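PDB 4OC9: putative O-acetylhomoserine (Thiol)-lyase from Campylobacter jejuni, which probably uses pyridoxal 5'-phosphate to transfer the aminocarboxypropyl group of O-acetylhomoserine to sulfide or a thiol, giving homocysteine or methionine. Local coordinates for residues D[365-370]-D[375-380]; D[301-306]-D[402-407]; D[105-110]-D[158-163]. One frame throughout, in Å; residues are numbered along the deposited sequence.

Contact 1 (D[365-370]-D[375-380]); sequences LAANLG and LIIHPA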
loop_
_atom_site.group_PDB
_atom_site.type_symbol
_atom_site.label_atom_id
_atom_site.label_comp_id
_atom_site.label_asym_id
_atom_site.label_seq_id
_atom_site.Cartn_x
_atom_site.Cartn_y
_atom_site.Cartn_z
ATOM N N LEU D 365 -9.106 25.119 0.639
ATOM C CA LEU D 365 -9.894 25.292 -0.559
ATOM C C LEU D 365 -9.676 24.028 -1.383
ATOM O O LEU D 365 -8.609 23.824 -1.954
ATOM C CB LEU D 365 -9.434 26.509 -1.347
ATOM C CG LEU D 365 -10.188 26.740 -2.655
ATOM C CD1 LEU D 365 -11.677 26.894 -2.388
ATOM C CD2 LEU D 365 -9.654 27.980 -3.334
ATOM N N ALA D 366 -10.713 23.201 -1.439
ATOM C CA ALA D 366 -10.674 21.955 -2.145
ATOM C C ALA D 366 -12.073 21.397 -2.388
ATOM O O ALA D 366 -13.067 21.869 -1.828
ATOM C CB ALA D 366 -9.894 20.981 -1.325
ATOM N N ALA D 367 -12.133 20.366 -3.216
ATOM C CA ALA D 367 -13.389 19.763 -3.559
ATOM C C ALA D 367 -13.488 18.347 -3.075
ATOM O O ALA D 367 -13.250 17.398 -3.822
ATOM C CB ALA D 367 -13.609 19.801 -5.081
ATOM N N ASN D 368 -13.919 18.222 -1.842
ATOM C CA ASN D 368 -14.115 16.939 -1.201
ATOM C C ASN D 368 -14.850 17.197 0.115
ATOM O O ASN D 368 -15.137 18.345 0.437
ATOM C CB ASN D 368 -12.793 16.331 -0.845
ATOM C CG ASN D 368 -12.955 14.974 -0.193
ATOM O OD1 ASN D 368 -13.918 14.265 -0.492
ATOM N ND2 ASN D 368 -12.008 14.588 0.619
ATOM N N LEU D 369 -15.252 16.165 0.829
ATOM C CA LEU D 369 -15.921 16.413 2.108
ATOM C C LEU D 369 -15.712 15.187 2.996
ATOM O O LEU D 369 -15.533 14.065 2.497
ATOM C CB LEU D 369 -17.396 16.770 1.937
ATOM C CG LEU D 369 -18.385 15.688 1.612
ATOM C CD1 LEU D 369 -18.837 15.037 2.919
ATOM C CD2 LEU D 369 -19.623 16.316 1.034
ATOM N N GLY D 370 -15.747 15.401 4.295
ATOM C CA GLY D 370 -15.562 14.325 5.225
ATOM C C GLY D 370 -14.102 14.032 5.516
ATOM O O GLY D 370 -13.773 12.967 6.016
ATOM N N LEU D 375 -12.444 21.641 5.079
ATOM C CA LEU D 375 -12.412 22.078 3.693
ATOM C C LEU D 375 -13.468 23.127 3.344
ATOM O O LEU D 375 -14.524 23.247 3.991
ATOM C CB LEU D 375 -12.681 20.887 2.782
ATOM C CG LEU D 375 -11.857 19.631 3.045
ATOM C CD1 LEU D 375 -12.282 18.538 2.095
ATOM C CD2 LEU D 375 -10.367 19.891 2.936
ATOM N N ILE D 376 -13.176 23.884 2.293
ATOM C CA ILE D 376 -14.079 24.946 1.847
ATOM C C ILE D 376 -14.160 25.026 0.350
ATOM O O ILE D 376 -13.201 24.734 -0.329
ATOM C CB ILE D 376 -13.637 26.306 2.436
ATOM C CG1 ILE D 376 -14.595 27.426 2.001
ATOM C CG2 ILE D 376 -12.219 26.656 2.029
ATOM C CD1 ILE D 376 -14.404 28.758 2.716
ATOM N N ILE D 377 -15.319 25.418 -0.141
ATOM C CA ILE D 377 -15.573 25.578 -1.557
ATOM C C ILE D 377 -16.794 26.458 -1.856
ATOM O O ILE D 377 -17.643 26.649 -1.008
ATOM C CB ILE D 377 -15.838 24.237 -2.212
ATOM C CG1 ILE D 377 -15.459 24.419 -3.717
ATOM C CG2 ILE D 377 -17.265 23.750 -1.789
ATOM C CD1 ILE D 377 -14.932 23.151 -4.299
ATOM N N HIS D 378 -16.828 27.013 -3.070
ATOM C CA HIS D 378 -17.921 27.870 -3.586
ATOM C C HIS D 378 -18.642 27.082 -4.697
ATOM O O HIS D 378 -18.243 27.164 -5.859
ATOM C CB HIS D 378 -17.337 29.132 -4.201
ATOM C CG HIS D 378 -18.368 30.067 -4.739
ATOM N ND1 HIS D 378 -18.971 29.889 -5.965
ATOM C CD2 HIS D 378 -18.872 31.220 -4.229
ATOM C CE1 HIS D 378 -19.817 30.880 -6.182
ATOM N NE2 HIS D 378 -19.782 31.699 -5.140
ATOM N N PRO D 379 -19.702 26.331 -4.356
ATOM C CA PRO D 379 -20.482 25.472 -5.282
ATOM C C PRO D 379 -20.944 25.969 -6.649
ATOM O O PRO D 379 -20.848 25.229 -7.641
ATOM C CB PRO D 379 -21.723 25.111 -4.459
ATOM C CG PRO D 379 -21.244 25.157 -3.064
ATOM C CD PRO D 379 -20.281 26.311 -3.006
ATOM N N ALA D 380 -21.488 27.167 -6.732
ATOM C CA ALA D 380 -21.951 27.646 -8.036
ATOM C C ALA D 380 -20.906 27.490 -9.175
ATOM O O ALA D 380 -21.209 26.906 -10.213
ATOM C CB ALA D 380 -22.416 29.091 -7.924
#
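Leu365 and Ile376 face each other as a parallel bridge between the outermost strand within this chain and its neighbour, in the small mixed sheet in the C-terminal part of this fold-type I PLP enzyme, their CA atoms 4.8 Å apart. Beyond the bridge the 365-370 chain turns away from strand direction and drapes across 375-377, so the contact is a run of methyl bumps seated against backbone. On the face carrying the Leu365 and Ile376 side chains, Ile376 CG2 lies 3.7 Å from both N and CA of Leu365, while Leu365 sends CD1 back over the Ile376 carbonyl. Further along, Ile377 CD1 packs against the bend at Ala366 and Ala367, meeting Ala366 O at 3.4 Å and the Ala367 methyl at 3.7 Å. Leu375 fills the next hollow: with CG anti to its own carbonyl carbon (chi1 -50°), it lays CD1 against the Asn368 peptide, 3.3 Å from Asn368 O, and CD2 near the Ala366 methyl. Strand 401-405 lies along the other edge of 375-377, and Leu365 O takes a hydrogen bond from Asn34 of a second subunit. A single backbone hydrogen bond ties the two segments, from Ala366 N to Ile376 O at 3.1 Å, with 158° at the hydrogen.

Contact 2 (D[301-306]-D[402-407]); sequences EKVANF and IRLSIG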
loop_
_atom_site.group_PDB
_atom_site.type_symbol
_atom_site.label_atom_id
_atom_site.label_comp_id
_atom_site.label_asym_id
_atom_site.label_seq_id
_atom_site.Cartn_x
_atom_site.Cartn_y
_atom_site.Cartn_z
ATOM N N GLU D 301 -21.503 22.018 14.741
ATOM C CA GLU D 301 -22.521 22.750 15.485
ATOM C C GLU D 301 -21.985 24.060 16.035
ATOM O O GLU D 301 -22.648 25.082 15.909
ATOM C CB GLU D 301 -23.123 21.889 16.562
ATOM C CG GLU D 301 -24.326 22.522 17.230
ATOM C CD GLU D 301 -25.087 21.412 18.032
ATOM O OE1 GLU D 301 -25.777 21.578 19.092
ATOM O OE2 GLU D 301 -24.997 20.262 17.520
ATOM N N LYS D 302 -20.784 24.038 16.599
ATOM C CA LYS D 302 -20.172 25.254 17.133
ATOM C C LYS D 302 -19.878 26.264 16.042
ATOM O O LYS D 302 -20.148 27.458 16.212
ATOM C CB LYS D 302 -18.947 24.942 17.863
ATOM C CG LYS D 302 -19.223 24.125 19.103
ATOM C CD LYS D 302 -17.922 23.682 19.749
ATOM C CE LYS D 302 -18.189 22.827 20.970
ATOM N NZ LYS D 302 -16.893 22.334 21.497
ATOM N N VAL D 303 -19.399 25.788 14.904
ATOM C CA VAL D 303 -19.127 26.655 13.774
ATOM C C VAL D 303 -20.473 27.214 13.274
ATOM O O VAL D 303 -20.581 28.395 12.941
ATOM C CB VAL D 303 -18.404 25.909 12.628
ATOM C CG1 VAL D 303 -18.313 26.744 11.365
ATOM C CG2 VAL D 303 -17.023 25.479 13.073
ATOM N N ALA D 304 -21.495 26.381 13.216
ATOM C CA ALA D 304 -22.798 26.835 12.751
ATOM C C ALA D 304 -23.353 27.945 13.642
ATOM O O ALA D 304 -23.824 28.972 13.147
ATOM C CB ALA D 304 -23.768 25.673 12.702
ATOM N N ASN D 305 -23.293 27.739 14.948
ATOM C CA ASN D 305 -23.772 28.746 15.904
ATOM C C ASN D 305 -23.017 30.074 15.763
ATOM O O ASN D 305 -23.593 31.150 15.878
ATOM C CB ASN D 305 -23.692 28.229 17.351
ATOM C CG ASN D 305 -24.658 27.098 17.616
ATOM O OD1 ASN D 305 -25.662 26.951 16.913
ATOM N ND2 ASN D 305 -24.396 26.323 18.651
ATOM N N PHE D 306 -21.705 29.976 15.555
ATOM C CA PHE D 306 -20.851 31.149 15.375
ATOM C C PHE D 306 -21.239 31.893 14.116
ATOM O O PHE D 306 -21.389 33.101 14.139
ATOM C CB PHE D 306 -19.378 30.742 15.304
ATOM C CG PHE D 306 -18.496 31.792 14.688
ATOM C CD1 PHE D 306 -18.054 32.878 15.407
ATOM C CD2 PHE D 306 -18.116 31.673 13.394
ATOM C CE1 PHE D 306 -17.255 33.832 14.817
ATOM C CE2 PHE D 306 -17.309 32.615 12.794
ATOM C CZ PHE D 306 -16.899 33.709 13.500
ATOM N N ILE D 402 -21.503 29.365 0.280
ATOM C CA ILE D 402 -20.249 28.705 0.612
ATOM C C ILE D 402 -20.562 27.426 1.319
ATOM O O ILE D 402 -21.447 27.404 2.163
ATOM C CB ILE D 402 -19.379 29.552 1.537
ATOM C CG1 ILE D 402 -18.740 30.653 0.704
ATOM C CG2 ILE D 402 -18.236 28.715 2.146
ATOM C CD1 ILE D 402 -17.930 31.643 1.523
ATOM N N ARG D 403 -19.829 26.373 0.978
ATOM C CA ARG D 403 -20.034 25.084 1.591
ATOM C C ARG D 403 -18.773 24.742 2.385
ATOM O O ARG D 403 -17.674 24.966 1.917
ATOM C CB ARG D 403 -20.217 24.008 0.536
ATOM C CG ARG D 403 -20.624 22.670 1.119
ATOM C CD ARG D 403 -20.573 21.453 0.198
ATOM N NE ARG D 403 -19.586 21.022 -0.782
ATOM C CZ ARG D 403 -18.435 20.426 -0.645
ATOM N NH1 ARG D 403 -17.876 20.409 0.517
ATOM N NH2 ARG D 403 -17.754 20.071 -1.743
ATOM N N LEU D 404 -18.955 24.240 3.601
ATOM C CA LEU D 404 -17.857 23.872 4.435
ATOM C C LEU D 404 -17.943 22.431 4.848
ATOM O O LEU D 404 -19.013 21.914 5.056
ATOM C CB LEU D 404 -17.854 24.660 5.757
ATOM C CG LEU D 404 -17.780 26.184 5.749
ATOM C CD1 LEU D 404 -17.690 26.639 7.175
ATOM C CD2 LEU D 404 -16.567 26.677 4.965
ATOM N N SER D 405 -16.793 21.783 4.948
ATOM C CA SER D 405 -16.717 20.412 5.412
ATOM C C SER D 405 -15.937 20.596 6.732
ATOM O O SER D 405 -14.732 20.906 6.713
ATOM C CB SER D 405 -15.955 19.492 4.480
ATOM O OG SER D 405 -15.860 18.207 5.082
ATOM N N ILE D 406 -16.612 20.382 7.851
ATOM C CA ILE D 406 -15.993 20.572 9.137
ATOM C C ILE D 406 -15.158 19.379 9.554
ATOM O O ILE D 406 -15.646 18.252 9.630
ATOM C CB ILE D 406 -17.020 20.909 10.220
ATOM C CG1 ILE D 406 -17.923 22.066 9.786
ATOM C CG2 ILE D 406 -16.309 21.244 11.535
ATOM C CD1 ILE D 406 -17.207 23.358 9.481
ATOM N N GLY D 407 -13.884 19.651 9.819
ATOM C CA GLY D 407 -12.922 18.625 10.196
ATOM C C GLY D 407 -12.832 18.301 11.659
ATOM O O GLY D 407 -13.756 18.584 12.414
#
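Val303, Ile406 and Leu404 make up the whole of this contact, and Val303 has the largest share of it. Its side chain leaves helix 276-309 pointing at the strand end, and both of its methyls are used. Val303 CG1 stands anti to the backbone N (chi1 171°) and becomes the foremost group, 4.0 Å from Ile406 CD1; Val303 CG2 is 4.2 Å from Ile406 CD1. The approach is tip to tip, with the isoleucine's terminal methyl set against the fork of the valine. In Ile406 the first torsion (chi1 -51°) sends CG1 toward the helix, and the turn about the CB-CG1 bond (chi2 -60°) then sets CD1 against the valine. Even so the backbones stay well apart, the CA atoms of Val303 and Ile406 being 8.3 Å from each other. This is a long helix packed on one face of the C-terminal mixed sheet of a fold-type I PLP enzyme, met where strand 401-405 runs out into a loop. Leu404, two residues earlier and on the same side of the strand, adds CD1 at 4.2 Å from Val303 CG1, the smaller of the two approaches in buried surface. Leu418 of helix 411-422 also packs against Val303. No hydrogen bond joins the two segments, but the same helix, about two turns before Val303, bonds through His296 ND1 to Ile406 O.

Contact 3 (D[105-110]-D[158-163]); sequences SNKIYG and QIAIAD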
loop_
_atom_site.group_PDB
_atom_site.type_symbol
_atom_site.label_atom_id
_atom_site.label_comp_id
_atom_site.label_asym_id
_atom_site.label_seq_id
_atom_site.Cartn_x
_atom_site.Cartn_y
_atom_site.Cartn_z
ATOM N N SER D 105 -34.399 12.889 -6.617
ATOM C CA SER D 105 -34.524 14.113 -5.851
ATOM C C SER D 105 -33.804 15.291 -6.510
ATOM O O SER D 105 -32.717 15.150 -7.090
ATOM C CB SER D 105 -33.971 13.894 -4.416
ATOM O OG SER D 105 -33.938 15.099 -3.687
ATOM N N ASN D 106 -34.423 16.453 -6.405
ATOM C CA ASN D 106 -33.891 17.679 -6.976
ATOM C C ASN D 106 -32.801 18.252 -6.076
ATOM O O ASN D 106 -32.181 19.263 -6.391
ATOM C CB ASN D 106 -34.996 18.716 -7.179
ATOM C CG ASN D 106 -35.626 19.193 -5.866
ATOM O OD1 ASN D 106 -35.579 18.532 -4.821
ATOM N ND2 ASN D 106 -36.264 20.335 -5.936
ATOM N N LYS D 107 -32.607 17.630 -4.916
ATOM C CA LYS D 107 -31.571 18.082 -3.980
ATOM C C LYS D 107 -30.555 16.951 -3.673
ATOM O O LYS D 107 -30.693 16.228 -2.685
ATOM C CB LYS D 107 -32.171 18.652 -2.695
ATOM C CG LYS D 107 -33.058 19.853 -2.947
ATOM C CD LYS D 107 -33.526 20.523 -1.676
ATOM C CE LYS D 107 -34.470 21.632 -2.033
ATOM N NZ LYS D 107 -34.843 22.431 -0.847
ATOM N N ILE D 108 -29.583 16.814 -4.579
ATOM C CA ILE D 108 -28.538 15.814 -4.465
ATOM C C ILE D 108 -27.179 16.308 -4.946
ATOM O O ILE D 108 -27.044 17.431 -5.442
ATOM C CB ILE D 108 -28.853 14.548 -5.257
ATOM C CG1 ILE D 108 -28.970 14.874 -6.755
ATOM C CG2 ILE D 108 -30.104 13.903 -4.700
ATOM C CD1 ILE D 108 -29.283 13.677 -7.636
ATOM N N TYR D 109 -26.189 15.430 -4.773
ATOM C CA TYR D 109 -24.838 15.689 -5.176
ATOM C C TYR D 109 -24.816 15.974 -6.661
ATOM O O TYR D 109 -25.400 15.245 -7.450
ATOM C CB TYR D 109 -23.915 14.512 -4.758
ATOM C CG TYR D 109 -22.513 14.618 -5.291
ATOM C CD1 TYR D 109 -21.644 15.593 -4.838
ATOM C CD2 TYR D 109 -22.029 13.674 -6.197
ATOM C CE1 TYR D 109 -20.347 15.678 -5.322
ATOM C CE2 TYR D 109 -20.734 13.739 -6.683
ATOM C CZ TYR D 109 -19.887 14.739 -6.250
ATOM O OH TYR D 109 -18.600 14.791 -6.745
ATOM N N GLY D 110 -24.138 17.063 -7.012
ATOM C CA GLY D 110 -24.007 17.522 -8.393
ATOM C C GLY D 110 -23.602 16.455 -9.376
ATOM O O GLY D 110 -24.167 16.347 -10.479
ATOM N N GLN D 158 -27.128 21.365 0.231
ATOM C CA GLN D 158 -28.193 22.066 0.995
ATOM C C GLN D 158 -28.422 21.550 2.427
ATOM O O GLN D 158 -28.953 22.257 3.246
ATOM C CB GLN D 158 -29.538 22.300 0.319
ATOM C CG GLN D 158 -30.264 23.420 1.051
ATOM C CD GLN D 158 -31.680 23.622 0.583
ATOM O OE1 GLN D 158 -32.095 23.041 -0.421
ATOM N NE2 GLN D 158 -32.432 24.451 1.291
ATOM N N ILE D 159 -27.994 20.337 2.719
ATOM C CA ILE D 159 -28.184 19.739 4.030
ATOM C C ILE D 159 -29.704 19.573 4.185
ATOM O O ILE D 159 -30.288 19.861 5.204
ATOM C CB ILE D 159 -27.576 20.536 5.190
ATOM C CG1 ILE D 159 -26.095 20.888 4.978
ATOM C CG2 ILE D 159 -27.619 19.744 6.471
ATOM C CD1 ILE D 159 -25.852 21.966 3.967
ATOM N N ALA D 160 -30.355 19.143 3.106
ATOM C CA ALA D 160 -31.785 18.943 3.128
ATOM C C ALA D 160 -32.086 17.525 3.576
ATOM O O ALA D 160 -31.546 16.557 3.035
ATOM C CB ALA D 160 -32.366 19.178 1.759
ATOM N N ILE D 161 -32.969 17.408 4.551
ATOM C CA ILE D 161 -33.358 16.120 5.085
ATOM C C ILE D 161 -34.642 15.610 4.467
ATOM O O ILE D 161 -35.686 16.275 4.486
ATOM C CB ILE D 161 -33.525 16.174 6.596
ATOM C CG1 ILE D 161 -32.219 16.622 7.234
ATOM C CG2 ILE D 161 -33.927 14.804 7.115
ATOM C CD1 ILE D 161 -32.245 16.740 8.748
ATOM N N ALA D 162 -34.569 14.386 3.979
ATOM C CA ALA D 162 -35.711 13.732 3.349
ATOM C C ALA D 162 -36.615 13.071 4.381
ATOM O O ALA D 162 -36.126 12.453 5.339
ATOM C CB ALA D 162 -35.212 12.682 2.362
ATOM N N ASP D 163 -37.923 13.179 4.185
ATOM C CA ASP D 163 -38.878 12.562 5.083
ATOM C C ASP D 163 -38.991 11.141 4.524
ATOM O O ASP D 163 -39.878 10.801 3.738
ATOM C CB ASP D 163 -40.210 13.307 5.100
ATOM C CG ASP D 163 -41.136 12.818 6.196
ATOM O OD1 ASP D 163 -40.934 11.698 6.729
ATOM O OD2 ASP D 163 -42.094 13.562 6.532
#
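Lys107 reaches across to Gln158 and Ala160, joining two loops that follow neighbouring parallel strands, 101-105 and 146-152, of the large seven-stranded sheet typical of fold-type I PLP enzymes. Each loop leads into the next helix, at 110-119 and 164-174. The lysine sets off with CG anti to its carbonyl carbon (chi1 -61°) and then runs fully extended, which puts NZ at the full reach of the side chain, beside the glutamine. Gln158 is stretched too, CG anti to the backbone N, and the two side chains cross obliquely near their ends. The glutamine oxygen, Gln158 OE1, sits beside the last lysine methylenes, 3.2 Å from both CD and CE of Lys107. The Ala160 methyl packs on the same aliphatic stem, its CB 3.9 Å from Lys107 CD. At its root the lysine is steadied by an ST turn: Ser105 OG accepts from Lys107 N at 3.1 Å. The ammonium group also forms a salt bridge with Asp133 and a hydrogen bond with Tyr326 OH, so three partners grip it. Lys107 NZ donates to Gln158 OE1 at 2.8 Å, with an angle of 123° at the oxygen and the donor tilted 21° from the carbonyl plane.

How the contacts relate
Contacts 1 and 2 share the C-terminal sheet: strands 375-377 and 401-405 are neighbours in it, and the two touch directly, Leu375 O and Gly370 N each probably hydrogen-bonded to Ser405. Contact 1 involves the outermost strand within this chain and is touched by two other subunits, whereas contact 2 covers a face of the sheet with a helix and meets no other chain. Both are buried, but contact 2 is purely aliphatic, side chain on side chain, while contact 1 sets methyls against backbone and adds one backbone hydrogen bond. Contact 3 belongs to the large sheet, only partly buried, and relies on a charged lysine held by polar groups. It lies about 17 and 18 Å, centre to centre, from contacts 1 and 2, without touching either.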